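Local coordinates for 3-oxoacyl-[acyl-carrier-protein] synthase 2 (Rickettsia rickettsii, PDB 4JGA) that probably catalyses the condensation of malonyl-ACP with an acyl-ACP to give 3-oxoacyl-ACP, the chain-elongating step of bacterial type II fatty acid synthesis, at residues 89-92 and 93-97; 139-142 and 143-147; 194-197 and 198-202; 369-372 and 373-377. All coordinates share one frame; numbering follows the deposited sequence.

In the fold
Each of the four contacts is a worked case of side chains meeting within one turn or so of a helix, and their chemistry follows their depth. Interaction 4, centred about 6 Å from the centre of the chain, is wholly buried, and its glutamate is met by a potassium ion and a lysine. Interaction 1 starts helix 93-109 and is partly buried. Interactions 2 and 3 lie at the C-terminal ends of helices 133-146 and 187-200, their centres about 43 Å apart; both meet the second subunit, interaction 2 at the exposed surface and interaction 3 against the central sheet.

Interaction 1: residues 89-92 and 93-97; sequences SKMD and KFIHY
Met91 overlaps Ile95 at two levels: its CB lies 3.9 Å from CG2 of Ile95, and its terminal CE comes to 3.6 Å from CD1 of Ile95. Bends at chi2 and chi3 (-58° and -79°) fold the methionine chain back, which brings the methyl rather than the sulfur onto the isoleucine. Leu163 and Leu167 of helix 163-172 pack on both residues, and Met292 of the second subunit touches Met91, so this apolar pair ties the helix start to its neighbours.

Beside it stands Asp92. Its OD2 takes the N-H of Phe94 at 3.0 Å in an almost straight bond, approached on the anti side of the carboxylate and somewhat out of its plane. The same oxygen lies at the edge of the Phe94 ring, 3.2 Å from CD1 of Phe94, with carboxylate and ring planes inclined at 41°. OD1 of Asp92 points to other donors, Met135 N and, weakly, a water that also accepts from Lys93 N.

The carbonyl of Asp92 is gripped twice. His96 N reaches its O in the carbonyl plane, on a lone pair, whereas Ile95 N, 2.8 Å from that O, comes from above the plane. The His96 ring lays one face over the Asp92-Lys93 backbone, and NE2 of His96 comes to 2.9 Å from Met91 O. Side-chain oxygen to the second N-H and main-chain oxygen to the next two: this is the signature of an aspartate N-cap, here opening helix 93-109 of the synthase.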
loop_
_atom_site.group_PDB
_atom_site.type_symbol
_atom_site.label_atom_id
_atom_site.label_comp_id
_atom_site.label_asym_id
_atom_site.label_seq_id
_atom_site.Cartn_x
_atom_site.Cartn_y
_atom_site.Cartn_z
ATOM N N SER A 89 -20.439 9.410 -0.822
ATOM C CA SER A 89 -20.486 10.040 -2.152
ATOM C C SER A 89 -19.340 11.057 -2.365
ATOM O O SER A 89 -18.977 11.328 -3.495
ATOM C CB SER A 89 -21.822 10.714 -2.418
ATOM O OG SER A 89 -21.975 11.833 -1.579
ATOM N N LYS A 90 -18.726 11.528 -1.281
ATOM C CA LYS A 90 -17.583 12.447 -1.356
ATOM C C LYS A 90 -16.277 11.742 -1.694
ATOM O O LYS A 90 -15.313 12.385 -2.071
ATOM C CB LYS A 90 -17.378 13.133 -0.012
ATOM C CG LYS A 90 -18.643 13.689 0.584
ATOM C CD LYS A 90 -19.115 14.870 -0.188
ATOM C CE LYS A 90 -20.254 15.502 0.590
ATOM N NZ LYS A 90 -21.002 16.344 -0.349
ATOM N N MET A 91 -16.239 10.420 -1.496
ATOM C CA MET A 91 -15.041 9.620 -1.720
ATOM C C MET A 91 -14.846 9.340 -3.204
ATOM O O MET A 91 -15.788 9.438 -3.986
ATOM C CB MET A 91 -15.147 8.296 -0.951
ATOM C CG MET A 91 -15.522 8.439 0.538
ATOM S SD MET A 91 -14.408 9.462 1.518
ATOM C CE MET A 91 -13.103 8.352 1.805
ATOM N N ASP A 92 -13.609 9.024 -3.593
ATOM C CA ASP A 92 -13.322 8.604 -4.949
ATOM C C ASP A 92 -14.084 7.297 -5.269
ATOM O O ASP A 92 -14.332 6.457 -4.391
ATOM C CB ASP A 92 -11.827 8.376 -5.151
ATOM C CG ASP A 92 -11.453 8.222 -6.616
ATOM O OD1 ASP A 92 -11.312 9.285 -7.290
ATOM O OD2 ASP A 92 -11.363 7.058 -7.108
ATOM N N LYS A 93 -14.434 7.142 -6.529
ATOM C CA LYS A 93 -15.108 5.943 -7.006
ATOM C C LYS A 93 -14.401 4.638 -6.703
ATOM O O LYS A 93 -15.079 3.646 -6.527
ATOM C CB LYS A 93 -15.358 6.022 -8.510
ATOM C CG LYS A 93 -16.548 6.891 -8.822
ATOM C CD LYS A 93 -16.448 7.512 -10.191
ATOM C CE LYS A 93 -16.650 6.515 -11.292
ATOM N NZ LYS A 93 -17.926 6.882 -11.950
ATOM N N PHE A 94 -13.062 4.616 -6.626
ATOM C CA PHE A 94 -12.398 3.364 -6.240
ATOM C C PHE A 94 -12.912 2.927 -4.883
ATOM O O PHE A 94 -13.110 1.745 -4.663
ATOM C CB PHE A 94 -10.861 3.387 -6.309
ATOM C CG PHE A 94 -10.181 3.886 -5.059
ATOM C CD1 PHE A 94 -9.964 5.244 -4.872
ATOM C CD2 PHE A 94 -9.728 3.001 -4.090
ATOM C CE1 PHE A 94 -9.357 5.721 -3.728
ATOM C CE2 PHE A 94 -9.136 3.469 -2.946
ATOM C CZ PHE A 94 -8.931 4.829 -2.767
ATOM N N ILE A 95 -13.205 3.880 -4.011
ATOM C CA ILE A 95 -13.739 3.575 -2.688
ATOM C C ILE A 95 -15.214 3.109 -2.794
ATOM O O ILE A 95 -15.614 2.179 -2.096
ATOM C CB ILE A 95 -13.559 4.752 -1.712
ATOM C CG1 ILE A 95 -12.063 4.893 -1.399
ATOM C CG2 ILE A 95 -14.384 4.522 -0.458
ATOM C CD1 ILE A 95 -11.650 6.175 -0.702
ATOM N N HIS A 96 -15.993 3.719 -3.688
ATOM C CA HIS A 96 -17.364 3.298 -3.886
ATOM C C HIS A 96 -17.374 1.821 -4.321
ATOM O O HIS A 96 -18.125 1.031 -3.782
ATOM C CB HIS A 96 -18.077 4.080 -4.967
ATOM C CG HIS A 96 -18.182 5.555 -4.725
ATOM N ND1 HIS A 96 -18.673 6.412 -5.687
ATOM C CD2 HIS A 96 -17.799 6.331 -3.692
ATOM C CE1 HIS A 96 -18.637 7.653 -5.231
ATOM N NE2 HIS A 96 -18.102 7.630 -4.028
ATOM N N TYR A 97 -16.561 1.480 -5.306
ATOM C CA TYR A 97 -16.529 0.129 -5.815
ATOM C C TYR A 97 -16.042 -0.852 -4.735
ATOM O O TYR A 97 -16.604 -1.929 -4.571
ATOM C CB TYR A 97 -15.631 0.016 -7.041
ATOM C CG TYR A 97 -16.017 0.874 -8.223
ATOM C CD1 TYR A 97 -17.340 1.312 -8.430
ATOM C CD2 TYR A 97 -15.057 1.252 -9.156
ATOM C CE1 TYR A 97 -17.677 2.083 -9.541
ATOM C CE2 TYR A 97 -15.392 2.009 -10.266
ATOM C CZ TYR A 97 -16.685 2.442 -10.448
ATOM O OH TYR A 97 -16.967 3.186 -11.558
HETATM O O HOH W 1 -13.721 9.324 -8.454
#

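Interaction 2: residues 139-142 and 143-147; sequences TSIK and LYQEN
Lys142 carries CG anti to its backbone N (chi1 180°) and runs extended to the ammonium, while Glu146 turns CG beside its own N (chi1 -62°) before extending. One turn apart on helix 133-146, the two chains therefore slant across each other, and the carboxylate meets the aliphatic part of the lysine: OE2 of Glu146 is 3.3 Å from CE of Lys142, and CD of Glu146 lies 3.8 Å from CG of Lys142. The charged ends stay a little apart, with NZ of Lys142 4.1 Å from OE2 of Glu146, beyond a salt bridge.

The neighbouring pair behaves differently. Ile141 and Gln145 lie side by side and point the same way, the CG2 methyl of Ile141 coming to 3.8 Å from NE2 of Gln145. Lower down, CG of Gln145 rests 3.3 Å from O of Ile141, the carbonyl that accepts the N-H of Gln145. The amide's NE2 donates to the hydroxyl of Tyr144 of the second subunit; since Tyr144 here reaches Gln145 over there, the bond occurs twice. Each Tyr144 also packs on the Ile141 of the other chain, so these three side chains of each copy form part of the meeting of the two helices.

Backbone i to i+4 bonds run on to the N of Asn147, the residue that then leaves helical geometry with positive phi. Chemically, the exposed Lys142 and Glu146 probably attract each other only mildly, whereas the apolar and amide groups of Ile141 and Gln145 are committed to the dimer.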
loop_
_atom_site.group_PDB
_atom_site.type_symbol
_atom_site.label_atom_id
_atom_site.label_comp_id
_atom_site.label_asym_id
_atom_site.label_seq_id
_atom_site.Cartn_x
_atom_site.Cartn_y
_atom_site.Cartn_z
ATOM N N THR A 139 -9.649 17.615 -8.519
ATOM C CA THR A 139 -9.509 18.581 -7.445
ATOM C C THR A 139 -8.371 19.544 -7.804
ATOM O O THR A 139 -8.476 20.747 -7.537
ATOM C CB THR A 139 -9.254 17.927 -6.067
ATOM O OG1 THR A 139 -10.339 17.064 -5.705
ATOM C CG2 THR A 139 -9.122 19.000 -4.983
ATOM N N SER A 140 -7.307 19.004 -8.411
ATOM C CA SER A 140 -6.164 19.796 -8.842
ATOM C C SER A 140 -6.551 20.801 -9.911
ATOM O O SER A 140 -6.148 21.955 -9.850
ATOM C CB SER A 140 -5.082 18.882 -9.387
ATOM O OG SER A 140 -4.579 18.014 -8.386
ATOM N N ILE A 141 -7.344 20.367 -10.873
ATOM C CA ILE A 141 -7.749 21.231 -11.953
ATOM C C ILE A 141 -8.661 22.334 -11.438
ATOM O O ILE A 141 -8.499 23.509 -11.745
ATOM C CB ILE A 141 -8.445 20.420 -13.059
ATOM C CG1 ILE A 141 -7.404 19.555 -13.785
ATOM C CG2 ILE A 141 -9.100 21.342 -14.075
ATOM C CD1 ILE A 141 -8.015 18.506 -14.716
ATOM N N LYS A 142 -9.614 21.932 -10.612
ATOM C CA LYS A 142 -10.560 22.867 -10.047
ATOM C C LYS A 142 -9.859 23.914 -9.145
ATOM O O LYS A 142 -10.174 25.097 -9.229
ATOM C CB LYS A 142 -11.622 22.099 -9.305
ATOM C CG LYS A 142 -12.667 22.964 -8.668
ATOM C CD LYS A 142 -13.810 22.090 -8.167
ATOM C CE LYS A 142 -14.638 22.950 -7.241
ATOM N NZ LYS A 142 -15.987 22.395 -7.016
ATOM N N LEU A 143 -8.900 23.496 -8.314
ATOM C CA LEU A 143 -8.105 24.471 -7.515
ATOM C C LEU A 143 -7.326 25.436 -8.415
ATOM O O LEU A 143 -7.291 26.643 -8.171
ATOM C CB LEU A 143 -7.135 23.777 -6.554
ATOM C CG LEU A 143 -6.223 24.699 -5.728
ATOM C CD1 LEU A 143 -6.991 25.648 -4.829
ATOM C CD2 LEU A 143 -5.266 23.853 -4.883
ATOM N N TYR A 144 -6.720 24.896 -9.463
ATOM C CA TYR A 144 -6.023 25.732 -10.429
ATOM C C TYR A 144 -6.991 26.785 -10.994
ATOM O O TYR A 144 -6.620 27.940 -11.172
ATOM C CB TYR A 144 -5.410 24.847 -11.537
ATOM C CG TYR A 144 -4.908 25.589 -12.744
ATOM C CD1 TYR A 144 -3.693 26.248 -12.715
ATOM C CD2 TYR A 144 -5.637 25.629 -13.916
ATOM C CE1 TYR A 144 -3.211 26.940 -13.816
ATOM C CE2 TYR A 144 -5.165 26.329 -15.032
ATOM C CZ TYR A 144 -3.951 26.974 -14.965
ATOM O OH TYR A 144 -3.435 27.679 -16.063
ATOM N N GLN A 145 -8.225 26.369 -11.275
ATOM C CA GLN A 145 -9.251 27.267 -11.878
ATOM C C GLN A 145 -9.751 28.344 -10.918
ATOM O O GLN A 145 -9.864 29.481 -11.300
ATOM C CB GLN A 145 -10.473 26.456 -12.382
ATOM C CG GLN A 145 -10.188 25.678 -13.646
ATOM C CD GLN A 145 -11.229 24.644 -13.983
ATOM O OE1 GLN A 145 -11.970 24.168 -13.121
ATOM N NE2 GLN A 145 -11.272 24.259 -15.265
ATOM N N GLU A 146 -10.143 27.928 -9.714
ATOM C CA GLU A 146 -10.789 28.816 -8.763
ATOM C C GLU A 146 -9.767 29.693 -8.069
ATOM O O GLU A 146 -10.059 30.835 -7.738
ATOM C CB GLU A 146 -11.599 28.032 -7.750
ATOM C CG GLU A 146 -12.737 27.228 -8.391
ATOM C CD GLU A 146 -13.596 26.467 -7.390
ATOM O OE1 GLU A 146 -13.126 26.102 -6.300
ATOM O OE2 GLU A 146 -14.767 26.210 -7.741
ATOM N N ASN A 147 -8.555 29.151 -7.894
ATOM C CA ASN A 147 -7.429 29.887 -7.338
ATOM C C ASN A 147 -7.847 30.769 -6.130
ATOM O O ASN A 147 -7.616 31.980 -6.113
ATOM C CB ASN A 147 -6.721 30.705 -8.442
ATOM C CG ASN A 147 -5.445 31.386 -7.938
ATOM O OD1 ASN A 147 -4.800 30.904 -7.006
ATOM N ND2 ASN A 147 -5.142 32.539 -8.471
#

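Interaction 3: residues 194-197 and 198-202; sequences DAMR and MIKHG
From CB, Arg197 runs along the His201 side chain: the chain bends at chi2 (-81°), and CD comes to 4.2 Å from NE2 of His201. NE follows, donating to a water at 3.1 Å in the guanidinium plane; the same water accepts from NZ of Lys200 at 2.8 Å. That oxygen sits between two cationic groups, NE of Arg197 and NZ of Lys200 being 4.2 Å apart. At the tip NH2 of Arg197 makes a salt bridge to Asp312, whose carboxylate Lys200 NZ also faces in a long, weak ion pair, so the two cations probably share one anion. Lys200 is fully extended, and its CG lies over the centre of one face of the His201 ring.

All this happens where helix 187-200 runs out. Gly202, with positive phi, is the C-prime residue of a Schellman motif: its N bonds to Ile199 O, while Tyr203 N bonds to Met198 O. Ala195 and Ile199, on another side of the helix, pack on strands 206-213 and 257-265 of the central sheet.

His201 keeps one more helical bond, N to O of Arg197 at 3.0 Å, and its CD2 lies 3.2 Å from that same O of Arg197. Across the dimer its ring stacks on His201 of the second subunit, and Tyr203 of that subunit bonds to both His201 NE2 and Lys200 NZ and receives Arg197 in a cation-pi contact.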
loop_
_atom_site.group_PDB
_atom_site.type_symbol
_atom_site.label_atom_id
_atom_site.label_comp_id
_atom_site.label_asym_id
_atom_site.label_seq_id
_atom_site.Cartn_x
_atom_site.Cartn_y
_atom_site.Cartn_z
ATOM N N ASP A 194 -1.187 -11.514 1.499
ATOM C CA ASP A 194 -0.818 -10.954 2.821
ATOM C C ASP A 194 -1.879 -11.187 3.894
ATOM O O ASP A 194 -1.560 -11.451 5.057
ATOM C CB ASP A 194 -0.578 -9.430 2.723
ATOM C CG ASP A 194 0.629 -9.074 1.871
ATOM O OD1 ASP A 194 1.410 -9.961 1.437
ATOM O OD2 ASP A 194 0.768 -7.859 1.619
ATOM N N ALA A 195 -3.154 -11.032 3.525
ATOM C CA ALA A 195 -4.229 -11.310 4.466
ATOM C C ALA A 195 -4.208 -12.795 4.913
ATOM O O ALA A 195 -4.434 -13.116 6.090
ATOM C CB ALA A 195 -5.548 -10.952 3.841
ATOM N N MET A 196 -3.914 -13.698 3.987
ATOM C CA MET A 196 -3.800 -15.108 4.329
ATOM C C MET A 196 -2.668 -15.336 5.329
ATOM O O MET A 196 -2.820 -16.060 6.287
ATOM C CB MET A 196 -3.603 -15.941 3.078
ATOM C CG MET A 196 -3.389 -17.412 3.323
ATOM S SD MET A 196 -1.638 -17.756 3.538
ATOM C CE MET A 196 -1.059 -17.648 1.868
ATOM N N ARG A 197 -1.532 -14.694 5.083
ATOM C CA ARG A 197 -0.363 -14.835 5.941
ATOM C C ARG A 197 -0.690 -14.308 7.342
ATOM O O ARG A 197 -0.270 -14.885 8.335
ATOM C CB ARG A 197 0.824 -14.089 5.353
ATOM C CG ARG A 197 1.409 -14.725 4.087
ATOM C CD ARG A 197 2.325 -15.871 4.391
ATOM N NE ARG A 197 2.745 -16.683 3.247
ATOM C CZ ARG A 197 3.692 -16.360 2.360
ATOM N NH1 ARG A 197 4.375 -15.207 2.413
ATOM N NH2 ARG A 197 3.954 -17.215 1.377
ATOM N N MET A 198 -1.441 -13.225 7.403
ATOM C CA MET A 198 -1.855 -12.672 8.681
ATOM C C MET A 198 -2.632 -13.704 9.544
ATOM O O MET A 198 -2.381 -13.830 10.750
ATOM C CB MET A 198 -2.685 -11.437 8.438
ATOM C CG MET A 198 -3.085 -10.686 9.680
ATOM S SD MET A 198 -1.930 -9.356 10.042
ATOM C CE MET A 198 -2.355 -8.319 8.621
ATOM N N ILE A 199 -3.550 -14.433 8.908
ATOM C CA ILE A 199 -4.338 -15.455 9.559
ATOM C C ILE A 199 -3.478 -16.675 9.839
ATOM O O ILE A 199 -3.513 -17.199 10.948
ATOM C CB ILE A 199 -5.561 -15.829 8.718
ATOM C CG1 ILE A 199 -6.487 -14.609 8.610
ATOM C CG2 ILE A 199 -6.324 -16.979 9.369
ATOM C CD1 ILE A 199 -7.664 -14.769 7.673
ATOM N N LYS A 200 -2.677 -17.078 8.863
ATOM C CA LYS A 200 -1.791 -18.248 8.979
ATOM C C LYS A 200 -0.945 -18.170 10.221
ATOM O O LYS A 200 -0.778 -19.168 10.927
ATOM C CB LYS A 200 -0.871 -18.350 7.771
ATOM C CG LYS A 200 0.086 -19.518 7.751
ATOM C CD LYS A 200 0.907 -19.488 6.459
ATOM C CE LYS A 200 1.940 -20.601 6.402
ATOM N NZ LYS A 200 2.849 -20.345 5.247
ATOM N N HIS A 201 -0.434 -16.984 10.513
ATOM C CA HIS A 201 0.496 -16.818 11.633
ATOM C C HIS A 201 -0.171 -16.306 12.885
ATOM O O HIS A 201 0.498 -15.963 13.826
ATOM C CB HIS A 201 1.697 -15.954 11.182
ATOM C CG HIS A 201 2.475 -16.578 10.070
ATOM N ND1 HIS A 201 3.112 -17.789 10.215
ATOM C CD2 HIS A 201 2.642 -16.221 8.773
ATOM C CE1 HIS A 201 3.680 -18.134 9.075
ATOM N NE2 HIS A 201 3.391 -17.210 8.181
ATOM N N GLY A 202 -1.500 -16.232 12.908
ATOM C CA GLY A 202 -2.217 -16.068 14.176
ATOM C C GLY A 202 -2.558 -14.643 14.589
ATOM O O GLY A 202 -3.069 -14.424 15.677
HETATM O O HOH W 2 1.445 -19.462 3.013
#

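Interaction 4: residues 369-372 and 373-377; sequences GSVE and FIFSA. With K (potassium ion), chain C.
Helix 368-382, buried against the central sheet in this thiolase-like fold, contributes one ligand to a potassium site. Glu372 supplies it: OE1 binds the potassium ion at 2.6 Å, and Asn324, Ala325, Ser417 and Asn418 add further oxygens. Its CG stands beside the backbone N (chi1 -75°) and the chain then extends past the ion, with CB of Glu372 3.6 Å from the potassium ion and OE1 turned onto it. The other oxygen, OE2, forms a salt bridge with Lys358.

The carbonyl of the same residue serves Ser376 twice. OG of Ser376 donates to O of Glu372 at 2.8 Å, and N of Ser376 reaches that O from the opposite face of the carbonyl plane.

On another side of the helix, Val371 and Phe375 run side by side, with CG1 of Val371 3.6 Å from both CE2 and CZ of Phe375. The ring also sets one face over Val371 O. Leu25 of strand 18-26 touches both side chains.

With the potassium ion on OE1 and Lys358 on OE2, each carboxylate oxygen of Glu372 has its own cationic partner, which fixes the rotation of the group inside the buried site.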
loop_
_atom_site.group_PDB
_atom_site.type_symbol
_atom_site.label_atom_id
_atom_site.label_comp_id
_atom_site.label_asym_id
_atom_site.label_seq_id
_atom_site.Cartn_x
_atom_site.Cartn_y
_atom_site.Cartn_z
ATOM N N GLY A 369 -6.202 -8.730 -9.626
ATOM C CA GLY A 369 -5.797 -9.933 -8.930
ATOM C C GLY A 369 -6.851 -10.486 -8.005
ATOM O O GLY A 369 -6.910 -11.706 -7.796
ATOM N N SER A 370 -7.660 -9.611 -7.401
ATOM C CA SER A 370 -8.645 -10.068 -6.448
ATOM C C SER A 370 -9.929 -10.513 -7.139
ATOM O O SER A 370 -10.531 -11.530 -6.771
ATOM C CB SER A 370 -8.924 -8.975 -5.418
ATOM O OG SER A 370 -9.316 -7.763 -6.025
ATOM N N VAL A 371 -10.333 -9.771 -8.161
ATOM C CA VAL A 371 -11.392 -10.212 -9.045
ATOM C C VAL A 371 -11.080 -11.614 -9.610
ATOM O O VAL A 371 -11.927 -12.518 -9.642
ATOM C CB VAL A 371 -11.622 -9.160 -10.165
ATOM C CG1 VAL A 371 -12.533 -9.691 -11.242
ATOM C CG2 VAL A 371 -12.262 -7.897 -9.583
ATOM N N GLU A 372 -9.854 -11.798 -10.079
ATOM C CA GLU A 372 -9.484 -13.052 -10.701
ATOM C C GLU A 372 -9.345 -14.206 -9.682
ATOM O O GLU A 372 -9.604 -15.375 -10.012
ATOM C CB GLU A 372 -8.206 -12.850 -11.495
ATOM C CG GLU A 372 -8.480 -12.096 -12.789
ATOM C CD GLU A 372 -7.280 -11.331 -13.342
ATOM O OE1 GLU A 372 -6.125 -11.686 -12.973
ATOM O OE2 GLU A 372 -7.506 -10.391 -14.166
ATOM N N PHE A 373 -8.939 -13.871 -8.468
ATOM C CA PHE A 373 -8.952 -14.805 -7.348
ATOM C C PHE A 373 -10.371 -15.332 -7.086
ATOM O O PHE A 373 -10.578 -16.513 -6.849
ATOM C CB PHE A 373 -8.393 -14.125 -6.099
ATOM C CG PHE A 373 -8.394 -14.995 -4.863
ATOM C CD1 PHE A 373 -9.482 -15.017 -4.024
ATOM C CD2 PHE A 373 -7.294 -15.794 -4.556
ATOM C CE1 PHE A 373 -9.505 -15.802 -2.879
ATOM C CE2 PHE A 373 -7.301 -16.580 -3.415
ATOM C CZ PHE A 373 -8.409 -16.588 -2.565
ATOM N N ILE A 374 -11.345 -14.424 -7.120
ATOM C CA ILE A 374 -12.747 -14.801 -7.002
ATOM C C ILE A 374 -13.206 -15.717 -8.146
ATOM O O ILE A 374 -13.831 -16.777 -7.899
ATOM C CB ILE A 374 -13.609 -13.547 -6.868
ATOM C CG1 ILE A 374 -13.330 -12.895 -5.501
ATOM C CG2 ILE A 374 -15.085 -13.884 -7.008
ATOM C CD1 ILE A 374 -13.836 -11.474 -5.314
ATOM N N PHE A 375 -12.883 -15.351 -9.386
ATOM C CA PHE A 375 -13.205 -16.222 -10.534
ATOM C C PHE A 375 -12.604 -17.607 -10.345
ATOM O O PHE A 375 -13.239 -18.616 -10.690
ATOM C CB PHE A 375 -12.737 -15.625 -11.869
ATOM C CG PHE A 375 -13.425 -14.341 -12.259
ATOM C CD1 PHE A 375 -14.669 -14.002 -11.776
ATOM C CD2 PHE A 375 -12.808 -13.468 -13.150
ATOM C CE1 PHE A 375 -15.287 -12.835 -12.179
ATOM C CE2 PHE A 375 -13.417 -12.271 -13.547
ATOM C CZ PHE A 375 -14.660 -11.970 -13.062
ATOM N N SER A 376 -11.395 -17.645 -9.777
ATOM C CA SER A 376 -10.679 -18.897 -9.526
ATOM C C SER A 376 -11.422 -19.797 -8.524
ATOM O O SER A 376 -11.592 -21.010 -8.760
ATOM C CB SER A 376 -9.242 -18.615 -9.070
ATOM O OG SER A 376 -8.476 -17.961 -10.096
ATOM N N ALA A 377 -11.918 -19.184 -7.449
ATOM C CA ALA A 377 -12.732 -19.887 -6.495
ATOM C C ALA A 377 -14.042 -20.394 -7.115
ATOM O O ALA A 377 -14.514 -21.476 -6.793
ATOM C CB ALA A 377 -13.023 -18.983 -5.317
HETATM K K K C . -4.998 -14.053 -12.670
#